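Local coordinates for SusD homolog (Bacteroides thetaiotaomicron, PDB 3SGH), which probably binds glycans at the bacterial cell surface, as a SusD-like outer-membrane lipoprotein of the kind that hands them to a partner transporter, at residues N238-V243 with L312-M317; V249-C254 with S302-A307; D428-G433 with T487-A492; Q454-F459 with G481-G486. All coordinates share one frame; numbering follows the deposited sequence. Where two conformers were deposited one is given.

Interaction 1 of 4, residues N238-V243 with L312-M317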
loop_
_atom_site.group_PDB
_atom_site.type_symbol
_atom_site.label_atom_id
_atom_site.label_comp_id
_atom_site.label_asym_id
_atom_site.label_seq_id
_atom_site.Cartn_x
_atom_site.Cartn_y
_atom_site.Cartn_z
ATOM N N ASN A 238 5.342 -12.970 -12.480
ATOM C CA ASN A 238 5.170 -12.187 -11.285
ATOM C C ASN A 238 5.666 -12.927 -10.038
ATOM O O ASN A 238 5.732 -14.157 -10.000
ATOM C CB ASN A 238 3.747 -11.618 -11.145
ATOM C CG ASN A 238 2.693 -12.685 -10.864
ATOM O OD1 ASN A 238 2.733 -13.291 -9.802
ATOM N ND2 ASN A 238 1.687 -12.846 -11.773
ATOM N N GLY A 239 6.056 -12.162 -9.055
ATOM C CA GLY A 239 6.553 -12.707 -7.796
ATOM C C GLY A 239 5.497 -13.368 -6.957
ATOM O O GLY A 239 5.804 -14.303 -6.239
ATOM N N TYR A 240 4.244 -12.913 -7.062
ATOM C CA TYR A 240 3.178 -13.519 -6.260
ATOM C C TYR A 240 3.019 -14.972 -6.619
ATOM O O TYR A 240 2.808 -15.792 -5.732
ATOM C CB TYR A 240 1.860 -12.799 -6.432
ATOM C CG TYR A 240 1.667 -11.464 -5.707
ATOM C CD1 TYR A 240 1.506 -11.385 -4.335
ATOM C CD2 TYR A 240 1.592 -10.275 -6.443
ATOM C CE1 TYR A 240 1.280 -10.223 -3.706
ATOM C CE2 TYR A 240 1.342 -9.072 -5.810
ATOM C CZ TYR A 240 1.171 -9.042 -4.448
ATOM O OH TYR A 240 0.897 -7.859 -3.789
ATOM N N ALA A 241 3.117 -15.295 -7.906
ATOM C CA ALA A 241 2.917 -16.679 -8.329
ATOM C C ALA A 241 4.033 -17.571 -7.739
ATOM O O ALA A 241 3.777 -18.713 -7.340
ATOM C CB ALA A 241 2.863 -16.782 -9.813
ATOM N N ILE A 242 5.247 -17.023 -7.650
ATOM C CA ILE A 242 6.366 -17.756 -7.061
ATOM C C ILE A 242 6.102 -17.939 -5.527
ATOM O O ILE A 242 6.155 -19.068 -5.042
ATOM C CB ILE A 242 7.730 -17.085 -7.357
ATOM C CG1 ILE A 242 7.981 -17.071 -8.892
ATOM C CG2 ILE A 242 8.878 -17.863 -6.583
ATOM C CD1 ILE A 242 9.088 -16.083 -9.375
ATOM N N VAL A 243 5.883 -16.851 -4.791
ATOM C CA VAL A 243 5.635 -16.926 -3.345
ATOM C C VAL A 243 4.446 -17.849 -3.054
ATOM O O VAL A 243 4.499 -18.728 -2.176
ATOM C CB VAL A 243 5.496 -15.534 -2.742
ATOM C CG1 VAL A 243 5.280 -15.596 -1.220
ATOM C CG2 VAL A 243 6.761 -14.698 -3.076
ATOM N N LEU A 312 0.581 -12.509 -15.457
ATOM C CA LEU A 312 -0.161 -11.334 -15.069
ATOM C C LEU A 312 0.772 -10.266 -14.471
ATOM O O LEU A 312 1.683 -10.584 -13.703
ATOM C CB LEU A 312 -1.291 -11.659 -14.099
ATOM C CG LEU A 312 -2.500 -12.445 -14.664
ATOM C CD1 LEU A 312 -3.287 -12.952 -13.480
ATOM C CD2 LEU A 312 -3.302 -11.538 -15.594
ATOM N N PRO A 313 0.583 -8.995 -14.875
ATOM C CA PRO A 313 1.460 -7.911 -14.413
ATOM C C PRO A 313 1.095 -7.461 -12.999
ATOM O O PRO A 313 -0.098 -7.262 -12.694
ATOM C CB PRO A 313 1.183 -6.780 -15.430
ATOM C CG PRO A 313 -0.256 -6.975 -15.845
ATOM C CD PRO A 313 -0.401 -8.533 -15.869
ATOM N N GLN A 314 2.093 -7.252 -12.147
ATOM C CA GLN A 314 1.819 -6.705 -10.828
ATOM C C GLN A 314 1.343 -5.256 -10.919
ATOM O O GLN A 314 1.912 -4.458 -11.674
ATOM C CB GLN A 314 3.021 -6.860 -9.894
ATOM C CG GLN A 314 3.211 -8.350 -9.539
ATOM C CD GLN A 314 4.266 -8.637 -8.495
ATOM O OE1 GLN A 314 4.737 -9.775 -8.425
ATOM N NE2 GLN A 314 4.618 -7.641 -7.652
ATOM N N PRO A 315 0.280 -4.911 -10.166
ATOM C CA PRO A 315 -0.290 -3.557 -10.144
ATOM C C PRO A 315 0.513 -2.565 -9.316
ATOM O O PRO A 315 1.206 -2.953 -8.357
ATOM C CB PRO A 315 -1.649 -3.745 -9.492
ATOM C CG PRO A 315 -1.501 -4.924 -8.657
ATOM C CD PRO A 315 -0.530 -5.846 -9.345
ATOM N N VAL A 316 0.449 -1.295 -9.702
ATOM C CA VAL A 316 1.082 -0.218 -8.964
ATOM C C VAL A 316 -0.009 0.697 -8.371
ATOM O O VAL A 316 -0.074 0.878 -7.159
ATOM C CB VAL A 316 2.045 0.592 -9.800
ATOM C CG1 VAL A 316 2.678 1.725 -8.907
ATOM C CG2 VAL A 316 3.130 -0.327 -10.460
HETATM N N MSE A 317 -0.883 1.247 -9.208
HETATM C CA MSE A 317 -1.860 2.180 -8.715
HETATM C C MSE A 317 -3.041 2.210 -9.644
HETATM O O MSE A 317 -2.856 2.323 -10.868
HETATM C CB MSE A 317 -1.220 3.566 -8.631
HETATM C CG MSE A 317 -2.171 4.641 -8.121
HETATM SE SE MSE A 317 -1.302 6.437 -8.268
HETATM C CE MSE A 317 -0.165 6.155 -6.849
#

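Interaction 2 of 4, residues V249-C254 with S302-A307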
loop_
_atom_site.group_PDB
_atom_site.type_symbol
_atom_site.label_atom_id
_atom_site.label_comp_id
_atom_site.label_asym_id
_atom_site.label_seq_id
_atom_site.Cartn_x
_atom_site.Cartn_y
_atom_site.Cartn_z
ATOM N N VAL A 249 2.088 -17.508 0.789
ATOM C CA VAL A 249 1.065 -16.475 0.830
ATOM C C VAL A 249 -0.262 -16.994 0.338
ATOM O O VAL A 249 -0.317 -17.770 -0.610
ATOM C CB VAL A 249 1.532 -15.173 0.075
ATOM C CG1 VAL A 249 1.569 -15.426 -1.460
ATOM C CG2 VAL A 249 0.672 -13.959 0.478
ATOM N N ARG A 250 -1.333 -16.599 1.058
ATOM C CA ARG A 250 -2.694 -16.931 0.691
ATOM C C ARG A 250 -3.583 -15.700 0.902
ATOM O O ARG A 250 -3.141 -14.689 1.410
ATOM C CB ARG A 250 -3.211 -18.136 1.494
ATOM C CG ARG A 250 -2.610 -19.499 1.125
ATOM C CD ARG A 250 -3.066 -19.976 -0.214
ATOM N NE ARG A 250 -2.515 -21.234 -0.677
ATOM C CZ ARG A 250 -1.421 -21.399 -1.437
ATOM N NH1 ARG A 250 -0.649 -20.378 -1.763
ATOM N NH2 ARG A 250 -1.068 -22.608 -1.832
ATOM N N ALA A 251 -4.839 -15.782 0.502
ATOM C CA ALA A 251 -5.800 -14.726 0.753
ATOM C C ALA A 251 -6.004 -14.587 2.285
ATOM O O ALA A 251 -6.014 -15.558 3.025
ATOM C CB ALA A 251 -7.118 -15.043 0.045
ATOM N N ASN A 252 -6.197 -13.373 2.730
ATOM C CA ASN A 252 -6.389 -13.043 4.146
ATOM C C ASN A 252 -7.873 -13.152 4.502
ATOM O O ASN A 252 -8.768 -12.726 3.755
ATOM C CB ASN A 252 -5.847 -11.627 4.401
ATOM C CG ASN A 252 -5.799 -11.234 5.857
ATOM O OD1 ASN A 252 -6.794 -11.331 6.589
ATOM N ND2 ASN A 252 -4.665 -10.698 6.276
ATOM N N ALA A 253 -8.125 -13.797 5.651
ATOM C CA ALA A 253 -9.443 -13.952 6.223
ATOM C C ALA A 253 -10.269 -12.677 6.206
ATOM O O ALA A 253 -11.483 -12.699 6.019
ATOM C CB ALA A 253 -9.254 -14.373 7.705
ATOM N N CYS A 254 -9.601 -11.556 6.469
ATOM C CA CYS A 254 -10.267 -10.280 6.638
ATOM C C CYS A 254 -10.925 -9.751 5.335
ATOM O O CYS A 254 -12.130 -9.625 5.291
ATOM C CB CYS A 254 -9.264 -9.260 7.185
ATOM S SG CYS A 254 -9.971 -7.647 7.511
ATOM N N SER A 302 -8.111 -20.282 -0.043
ATOM C CA SER A 302 -8.137 -19.372 -1.183
ATOM C C SER A 302 -6.782 -18.713 -1.470
ATOM O O SER A 302 -6.136 -18.161 -0.555
ATOM C CB SER A 302 -9.176 -18.294 -0.998
ATOM O OG SER A 302 -10.470 -18.849 -1.084
ATOM N N LYS A 303 -6.404 -18.754 -2.743
ATOM C CA LYS A 303 -5.198 -18.126 -3.224
ATOM C C LYS A 303 -5.508 -16.766 -3.816
ATOM O O LYS A 303 -6.656 -16.445 -4.146
ATOM C CB LYS A 303 -4.539 -18.984 -4.287
ATOM C CG LYS A 303 -4.212 -20.404 -3.836
ATOM C CD LYS A 303 -3.572 -21.275 -4.912
ATOM C CE LYS A 303 -4.641 -21.823 -5.886
ATOM N NZ LYS A 303 -4.154 -22.754 -7.010
ATOM N N LEU A 304 -4.466 -15.946 -3.936
ATOM C CA LEU A 304 -4.578 -14.694 -4.675
ATOM C C LEU A 304 -4.684 -15.072 -6.161
ATOM O O LEU A 304 -3.862 -15.851 -6.686
ATOM C CB LEU A 304 -3.326 -13.829 -4.424
ATOM C CG LEU A 304 -2.887 -13.601 -2.967
ATOM C CD1 LEU A 304 -1.610 -12.773 -2.949
ATOM C CD2 LEU A 304 -3.990 -12.900 -2.170
ATOM N N PHE A 305 -5.674 -14.484 -6.836
ATOM C CA PHE A 305 -5.895 -14.739 -8.251
ATOM C C PHE A 305 -4.633 -14.464 -9.097
ATOM O O PHE A 305 -4.309 -15.199 -10.033
ATOM C CB PHE A 305 -7.058 -13.930 -8.779
ATOM C CG PHE A 305 -7.386 -14.278 -10.214
ATOM C CD1 PHE A 305 -6.794 -13.587 -11.258
ATOM C CD2 PHE A 305 -8.206 -15.365 -10.498
ATOM C CE1 PHE A 305 -7.028 -13.967 -12.593
ATOM C CE2 PHE A 305 -8.462 -15.745 -11.793
ATOM C CZ PHE A 305 -7.871 -15.035 -12.874
ATOM N N ILE A 306 -3.919 -13.402 -8.775
ATOM C CA ILE A 306 -2.745 -12.981 -9.577
ATOM C C ILE A 306 -1.663 -14.064 -9.561
ATOM O O ILE A 306 -0.908 -14.167 -10.513
ATOM C CB ILE A 306 -2.169 -11.620 -9.081
ATOM C CG1 ILE A 306 -1.210 -10.997 -10.121
ATOM C CG2 ILE A 306 -1.524 -11.792 -7.691
ATOM C CD1 ILE A 306 -0.828 -9.518 -9.739
ATOM N N ALA A 307 -1.646 -14.917 -8.531
ATOM C CA ALA A 307 -0.724 -16.062 -8.440
ATOM C C ALA A 307 -1.056 -17.188 -9.425
ATOM O O ALA A 307 -0.178 -18.055 -9.651
ATOM C CB ALA A 307 -0.671 -16.665 -6.998
HETATM O O HOH W 1 -1.941 -17.210 -2.979
#

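Interaction 3 of 4, residues D428-G433 with T487-A492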
loop_
_atom_site.group_PDB
_atom_site.type_symbol
_atom_site.label_atom_id
_atom_site.label_comp_id
_atom_site.label_asym_id
_atom_site.label_seq_id
_atom_site.Cartn_x
_atom_site.Cartn_y
_atom_site.Cartn_z
ATOM N N ASP A 428 -4.363 3.453 6.065
ATOM C CA ASP A 428 -5.696 4.041 6.377
ATOM C C ASP A 428 -6.164 3.611 7.768
ATOM O O ASP A 428 -6.740 4.426 8.529
ATOM C CB ASP A 428 -6.763 3.712 5.298
ATOM C CG ASP A 428 -6.595 4.546 4.002
ATOM O OD1 ASP A 428 -5.704 5.441 3.950
ATOM O OD2 ASP A 428 -7.387 4.329 3.048
ATOM N N PHE A 429 -5.898 2.381 8.167
ATOM C CA PHE A 429 -6.284 1.956 9.506
ATOM C C PHE A 429 -5.496 2.775 10.592
ATOM O O PHE A 429 -6.073 3.238 11.577
ATOM C CB PHE A 429 -6.122 0.463 9.705
ATOM C CG PHE A 429 -6.366 0.035 11.149
ATOM C CD1 PHE A 429 -7.655 -0.039 11.650
ATOM C CD2 PHE A 429 -5.301 -0.196 12.004
ATOM C CE1 PHE A 429 -7.878 -0.365 12.967
ATOM C CE2 PHE A 429 -5.502 -0.528 13.342
ATOM C CZ PHE A 429 -6.811 -0.615 13.823
ATOM N N ARG A 430 -4.192 2.921 10.403
ATOM C CA ARG A 430 -3.377 3.642 11.379
ATOM C C ARG A 430 -3.798 5.108 11.422
ATOM O O ARG A 430 -3.734 5.746 12.473
ATOM C CB ARG A 430 -1.884 3.520 11.045
ATOM C CG ARG A 430 -1.316 2.176 11.425
ATOM C CD ARG A 430 0.211 2.091 11.128
ATOM N NE ARG A 430 0.459 2.023 9.708
ATOM C CZ ARG A 430 1.606 2.339 9.113
ATOM N NH1 ARG A 430 2.648 2.667 9.845
ATOM N NH2 ARG A 430 1.703 2.315 7.781
ATOM N N ARG A 431 -4.298 5.615 10.283
ATOM C CA ARG A 431 -4.678 7.033 10.204
ATOM C C ARG A 431 -6.076 7.307 10.761
ATOM O O ARG A 431 -6.299 8.375 11.339
ATOM C CB ARG A 431 -4.556 7.528 8.737
ATOM C CG ARG A 431 -4.845 9.021 8.511
ATOM C CD ARG A 431 -4.524 9.444 7.113
ATOM N NE ARG A 431 -5.230 8.659 6.095
ATOM C CZ ARG A 431 -6.479 8.878 5.664
ATOM N NH1 ARG A 431 -7.184 9.887 6.144
ATOM N NH2 ARG A 431 -7.024 8.064 4.761
ATOM N N THR A 432 -7.028 6.381 10.537
ATOM C CA THR A 432 -8.457 6.668 10.762
ATOM C C THR A 432 -9.231 5.623 11.582
ATOM O O THR A 432 -10.363 5.905 12.036
ATOM C CB THR A 432 -9.244 6.750 9.422
ATOM O OG1 THR A 432 -9.314 5.444 8.827
ATOM C CG2 THR A 432 -8.579 7.707 8.436
ATOM N N GLY A 433 -8.663 4.442 11.751
ATOM C CA GLY A 433 -9.365 3.278 12.294
ATOM C C GLY A 433 -10.146 2.421 11.294
ATOM O O GLY A 433 -10.719 1.386 11.692
ATOM N N THR A 487 5.339 2.218 18.483
ATOM C CA THR A 487 5.430 3.659 18.377
ATOM C C THR A 487 4.736 4.172 17.129
ATOM O O THR A 487 4.954 3.667 16.059
ATOM C CB THR A 487 6.897 4.138 18.401
ATOM O OG1 THR A 487 7.430 3.894 19.715
ATOM C CG2 THR A 487 7.046 5.630 18.150
ATOM N N ASP A 488 3.892 5.186 17.324
ATOM C CA ASP A 488 3.165 5.797 16.244
ATOM C C ASP A 488 4.012 6.730 15.392
ATOM O O ASP A 488 4.852 7.487 15.881
ATOM C CB ASP A 488 1.919 6.498 16.769
ATOM C CG ASP A 488 0.692 5.563 16.833
ATOM O OD1 ASP A 488 0.355 4.900 15.812
ATOM O OD2 ASP A 488 0.065 5.509 17.937
ATOM N N LEU A 489 3.740 6.653 14.092
ATOM C CA LEU A 489 4.243 7.615 13.133
ATOM C C LEU A 489 3.554 8.992 13.229
ATOM O O LEU A 489 2.467 9.137 13.780
ATOM C CB LEU A 489 4.129 7.028 11.738
ATOM C CG LEU A 489 4.943 5.749 11.541
ATOM C CD1 LEU A 489 4.923 5.295 10.087
ATOM C CD2 LEU A 489 6.416 5.923 12.006
ATOM N N TRP A 490 4.181 9.981 12.596
ATOM C CA TRP A 490 3.831 11.388 12.784
ATOM C C TRP A 490 2.384 11.664 12.309
ATOM O O TRP A 490 1.634 12.450 12.921
ATOM C CB TRP A 490 4.843 12.208 11.989
ATOM C CG TRP A 490 4.567 13.634 11.806
ATOM C CD1 TRP A 490 4.639 14.629 12.763
ATOM C CD2 TRP A 490 4.311 14.297 10.562
ATOM N NE1 TRP A 490 4.396 15.855 12.168
ATOM C CE2 TRP A 490 4.176 15.665 10.833
ATOM C CE3 TRP A 490 4.157 13.859 9.256
ATOM C CZ2 TRP A 490 3.883 16.606 9.827
ATOM C CZ3 TRP A 490 3.864 14.795 8.266
ATOM C CH2 TRP A 490 3.723 16.133 8.559
ATOM N N TRP A 491 2.013 10.999 11.225
ATOM C CA TRP A 491 0.716 11.156 10.586
ATOM C C TRP A 491 -0.337 10.186 11.110
ATOM O O TRP A 491 -1.511 10.340 10.769
ATOM C CB TRP A 491 0.828 10.969 9.071
ATOM C CG TRP A 491 1.536 9.684 8.672
ATOM C CD1 TRP A 491 2.846 9.542 8.381
ATOM C CD2 TRP A 491 0.950 8.361 8.545
ATOM N NE1 TRP A 491 3.133 8.215 8.069
ATOM C CE2 TRP A 491 1.984 7.484 8.146
ATOM C CE3 TRP A 491 -0.342 7.854 8.683
ATOM C CZ2 TRP A 491 1.774 6.121 7.952
ATOM C CZ3 TRP A 491 -0.564 6.495 8.463
ATOM C CH2 TRP A 491 0.486 5.642 8.122
ATOM N N ALA A 492 0.055 9.218 11.942
ATOM C CA ALA A 492 -0.894 8.183 12.405
ATOM C C ALA A 492 -1.730 8.733 13.535
ATOM O O ALA A 492 -1.284 9.620 14.266
ATOM C CB ALA A 492 -0.146 6.936 12.897
#

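Interaction 4 of 4, residues Q454-F459 with G481-G486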
loop_
_atom_site.group_PDB
_atom_site.type_symbol
_atom_site.label_atom_id
_atom_site.label_comp_id
_atom_site.label_asym_id
_atom_site.label_seq_id
_atom_site.Cartn_x
_atom_site.Cartn_y
_atom_site.Cartn_z
ATOM N N GLN A 454 0.519 -3.494 15.191
ATOM C CA GLN A 454 1.859 -2.939 14.988
ATOM C C GLN A 454 1.706 -1.577 14.350
ATOM O O GLN A 454 0.880 -1.399 13.494
ATOM C CB GLN A 454 2.718 -3.865 14.107
ATOM C CG GLN A 454 4.128 -3.315 13.896
ATOM C CD GLN A 454 5.173 -4.380 13.612
ATOM O OE1 GLN A 454 4.943 -5.591 13.832
ATOM N NE2 GLN A 454 6.368 -3.934 13.144
ATOM N N ARG A 455 2.484 -0.597 14.788
ATOM C CA ARG A 455 2.264 0.792 14.411
ATOM C C ARG A 455 3.319 1.300 13.390
ATOM O O ARG A 455 3.068 2.270 12.679
ATOM C CB ARG A 455 2.200 1.649 15.644
ATOM C CG ARG A 455 1.167 1.213 16.648
ATOM C CD ARG A 455 -0.283 1.119 16.107
ATOM N NE ARG A 455 -0.788 2.419 15.650
ATOM C CZ ARG A 455 -1.984 2.644 15.094
ATOM N NH1 ARG A 455 -2.827 1.652 14.860
ATOM N NH2 ARG A 455 -2.360 3.877 14.758
ATOM N N ARG A 456 4.466 0.624 13.344
ATOM C CA ARG A 456 5.580 0.954 12.454
ATOM C C ARG A 456 6.614 -0.174 12.422
ATOM O O ARG A 456 6.627 -1.042 13.295
ATOM C CB ARG A 456 6.295 2.233 12.913
ATOM C CG ARG A 456 7.087 2.130 14.189
ATOM C CD ARG A 456 7.633 3.444 14.661
ATOM N NE ARG A 456 8.897 3.751 13.978
ATOM C CZ ARG A 456 10.088 3.335 14.397
ATOM N NH1 ARG A 456 10.203 2.542 15.469
ATOM N NH2 ARG A 456 11.183 3.676 13.721
ATOM N N LEU A 457 7.490 -0.135 11.424
ATOM C CA LEU A 457 8.713 -0.926 11.458
ATOM C C LEU A 457 9.795 -0.098 12.167
ATOM O O LEU A 457 9.712 1.120 12.208
ATOM C CB LEU A 457 9.146 -1.296 10.034
ATOM C CG LEU A 457 8.491 -2.552 9.445
ATOM C CD1 LEU A 457 6.973 -2.550 9.552
ATOM C CD2 LEU A 457 8.951 -2.725 7.987
ATOM N N ARG A 458 10.812 -0.774 12.695
ATOM C CA ARG A 458 11.888 -0.150 13.416
ATOM C C ARG A 458 13.039 0.180 12.473
ATOM O O ARG A 458 13.117 -0.354 11.350
ATOM C CB ARG A 458 12.385 -1.082 14.530
ATOM C CG ARG A 458 11.386 -1.268 15.657
ATOM C CD ARG A 458 11.885 -2.241 16.737
ATOM N NE ARG A 458 11.870 -3.615 16.196
ATOM C CZ ARG A 458 12.930 -4.276 15.743
ATOM N NH1 ARG A 458 14.142 -3.729 15.774
ATOM N NH2 ARG A 458 12.794 -5.493 15.235
ATOM N N PHE A 459 13.922 1.050 12.961
ATOM C CA PHE A 459 15.184 1.378 12.302
ATOM C C PHE A 459 16.034 0.079 12.211
ATOM O O PHE A 459 15.895 -0.846 13.037
ATOM C CB PHE A 459 15.910 2.484 13.085
ATOM C CG PHE A 459 15.130 3.793 13.202
ATOM C CD1 PHE A 459 14.382 4.269 12.153
ATOM C CD2 PHE A 459 15.227 4.543 14.355
ATOM C CE1 PHE A 459 13.730 5.506 12.241
ATOM C CE2 PHE A 459 14.592 5.768 14.466
ATOM C CZ PHE A 459 13.844 6.247 13.432
ATOM N N GLY A 481 9.746 8.967 21.331
ATOM C CA GLY A 481 11.183 8.797 21.593
ATOM C C GLY A 481 11.726 7.371 21.732
ATOM O O GLY A 481 12.817 7.155 22.264
ATOM N N LYS A 482 10.991 6.384 21.232
ATOM C CA LYS A 482 11.371 4.989 21.353
ATOM C C LYS A 482 11.287 4.292 20.004
ATOM O O LYS A 482 10.243 4.349 19.345
ATOM C CB LYS A 482 10.418 4.291 22.321
ATOM C CG LYS A 482 11.025 3.068 22.941
ATOM C CD LYS A 482 10.033 2.182 23.722
ATOM C CE LYS A 482 10.705 0.846 24.062
ATOM N NZ LYS A 482 9.713 -0.020 24.740
ATOM N N ASP A 483 12.344 3.589 19.615
ATOM C CA ASP A 483 12.353 2.851 18.343
ATOM C C ASP A 483 11.697 1.480 18.559
ATOM O O ASP A 483 12.365 0.460 18.704
ATOM C CB ASP A 483 13.802 2.713 17.830
ATOM C CG ASP A 483 13.906 2.007 16.465
ATOM O OD1 ASP A 483 12.902 1.992 15.705
ATOM O OD2 ASP A 483 15.026 1.468 16.161
ATOM N N SER A 484 10.374 1.494 18.590
ATOM C CA SER A 484 9.523 0.366 18.876
ATOM C C SER A 484 8.549 0.068 17.749
ATOM O O SER A 484 8.081 1.005 17.069
ATOM C CB SER A 484 8.678 0.716 20.120
ATOM O OG SER A 484 7.718 -0.264 20.404
ATOM N N ASN A 485 8.175 -1.206 17.629
ATOM C CA ASN A 485 7.069 -1.615 16.739
ATOM C C ASN A 485 5.743 -0.930 17.099
ATOM O O ASN A 485 4.849 -0.806 16.268
ATOM C CB ASN A 485 6.819 -3.130 16.837
ATOM C CG ASN A 485 7.931 -3.974 16.246
ATOM O OD1 ASN A 485 8.966 -3.452 15.763
ATOM N ND2 ASN A 485 7.747 -5.293 16.305
ATOM N N GLY A 486 5.591 -0.538 18.358
ATOM C CA GLY A 486 4.329 0.023 18.840
ATOM C C GLY A 486 4.254 1.558 18.889
ATOM O O GLY A 486 3.221 2.126 19.300
HETATM O O HOH W 2 9.134 -4.972 13.282
HETATM O O HOH W 3 10.235 -6.907 15.997
HETATM O O HOH W 4 15.407 -1.235 16.528
#

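Interaction 1 of 4, residues N238-V243 with L312-M317
Gln-314 reaches to the start of helix 239-245 with its chain extended beyond CG and sets its carbonyl oxygen against the first turn. OE1 takes the N-H of Gly-239 at 2.8 Å, almost straight out from the C=O bond though the N-H itself is bent at 132°, while the N-H of Tyr-240 adds a weak, longer bond to the same oxygen. A glutamine suits this place because it offers an acceptor to amides that no earlier turn can satisfy. The amide then slants across the Tyr-240 ring, the two planes 47° apart, with CD 3.7 Å from ring atom CD2. Asn-238 is itself the N-cap residue. Its chi1 of 69° tucks CG between the backbone N and the carbonyl carbon, a turn that lets OD1 accept from Ala-241 N at 2.8 Å. The other branch, ND2, donates to Leu-312 O at 3.0 Å, with that oxygen close to the plane of the asparagine amide, and also bonds to Ile-306 O. Asparagine thus both caps the helix and holds the loop. Strand 314-317 pairs antiparallel with strand 227-229, Tyr-240 and Gln-314 both pack on Asn-40 of helix 33-40, and Val-316 and Met-317 face helix 181-198.

Interaction 2 of 4, residues V249-C254 with S302-A307
Ala-251 N donates to Ser-302 O at 2.9 Å, a nearly straight bond (163°) that ties the edge of a two-stranded antiparallel sheet, 50-52 with 249-251, to the irregular loop 302-307. Alanine fits here because its small CB sits only 3.3 Å from that same Ser-302 oxygen. Leu-304 brings CD2 against the backbone of Ala-251 and CD1 toward Val-249. Beside them, Arg-250 and Lys-303 run side by side and point the same way: CG of the lysine lies over one face of the guanidinium, toward its rim, 3.7 Å from NE. The contact is between the aliphatic part of one chain and the flat group of the other, and the charged ends stay apart, with Arg-250 NH2 6.0 Å from Lys-303 NZ. A bend at chi2 (-70°) folds the arginine back so that NH1 can donate to Val-249 O, its own neighbour, at 2.9 Å. In the next shell Ser-244 O also receives NH1 and Ala-299 O receives NH2, fixing the guanidinium in a buried setting. A leucine in place of Arg-250 would probably cost Ser-244 O and Ala-299 O their guanidinium donors, take one donor from Val-249 O and remove the flat surface under Lys-303 CG. One water links the two backbones, donating to Val-249 O and accepting from Leu-304 N at 3.0 Å.

Interaction 3 of 4, residues D428-G433 with T487-A492
The last turn of helix 424-432 meets the type I turn 489-492 most closely where Arg-431 and Ala-492 bring their CA atoms to 4.5 Å, with no hydrogen bond directly between the two segments. The side chains meet as flat groups set almost upright to one another: the guanidinium of Arg-430 and the indole of Trp-491 stand 75° apart. CH2 at the indole edge points over the centre of one guanidinium face, 3.6 Å from NH2, so the ring's rim, not its pi face, does the touching. A chi1 of 52° turns Trp-491 back toward the helix and lets CZ3 also reach Arg-431 CB at 4.1 Å. In this largely helical SusD-like fold the contact fastens the end region of helix 424-432 to the loop that follows helix 468-477. Gly-433 is the first residue to leave helical backbone angles; its positive phi (86°) would jam a CB against the preceding carbonyl oxygen, which suits glycine. From the turn, Leu-489 CD1 presses on Arg-430 NH1 at 3.5 Å. Arg-430 suits this buried spot because NH1 donates to Arg-455 O and NH2 to Ser-118 O. A methionine in its place would probably strand both oxygens and rob Trp-491 of the flat surface under its edge. Arg-431 turns elsewhere, its NH2 bridging to Asp-428 OD1 and its NH1 to Glu-328.

Interaction 4 of 4, residues Q454-F459 with G481-G486
Two irregular loops, one before helix 461-466 and one after helix 468-477, run alongside each other and are joined by a polar network round Asp-483 and Asn-485. Asp-483 OD1 takes three bonds. Arg-456 grips it end-on with NH1 and NH2, the oxygen lying in the guanidinium plane, and NH1 meets the anti lone pair of OD1 at 2.8 Å. The N-H of Phe-459 comes to the syn lone pair of Asp-483 OD1 at 3.1 Å. OD2 is held by Tyr-464 and by a water shared with Arg-458 NH1. NH1 of Arg-456 donates to Ser-484 O as well, and its NH2 lies over the rim of one face of the Phe-459 ring. Asp-483 is the centre of an inverse gamma turn, and an ST turn follows, in which Ser-484 OG accepts from Gly-486 N. The backbone O of Asn-485 receives Arg-455 N at 2.8 Å and also the N-H of Arg-456. Asparagine suits this position because its amide offers both an acceptor and a donor. Asn-485 OD1 receives Arg-458 NE at 2.9 Å, and ND2 donates to Tyr-66 O. The amides of Gln-454 and Asn-485 stack, their planes 10° apart, with NE2 of Gln-454 3.5 Å from CG of Asn-485; that NE2 donates in turn to Arg-456 O.

The four contacts form two touching pairs. Interactions 1 and 2, their centres about 12 Å apart, share the surroundings of helix 239-245: Asn-238 ND2 probably bonds to Ile-306 O at 3.2 Å, and Tyr-240 CD1 packs on Leu-304 CD1 at 3.7 Å. Interactions 3 and 4, also about 12 Å between centres, are joined by the salt bridge of Asp-488 OD1 with Arg-455 NE (2.7 Å); Thr-487 follows directly on Gly-486, carrying the chain from one contact into the other. Between the pairs the centres lie about 25 to 28 Å apart, and interactions 1 and 3 fall on opposite sides of the chain's centre.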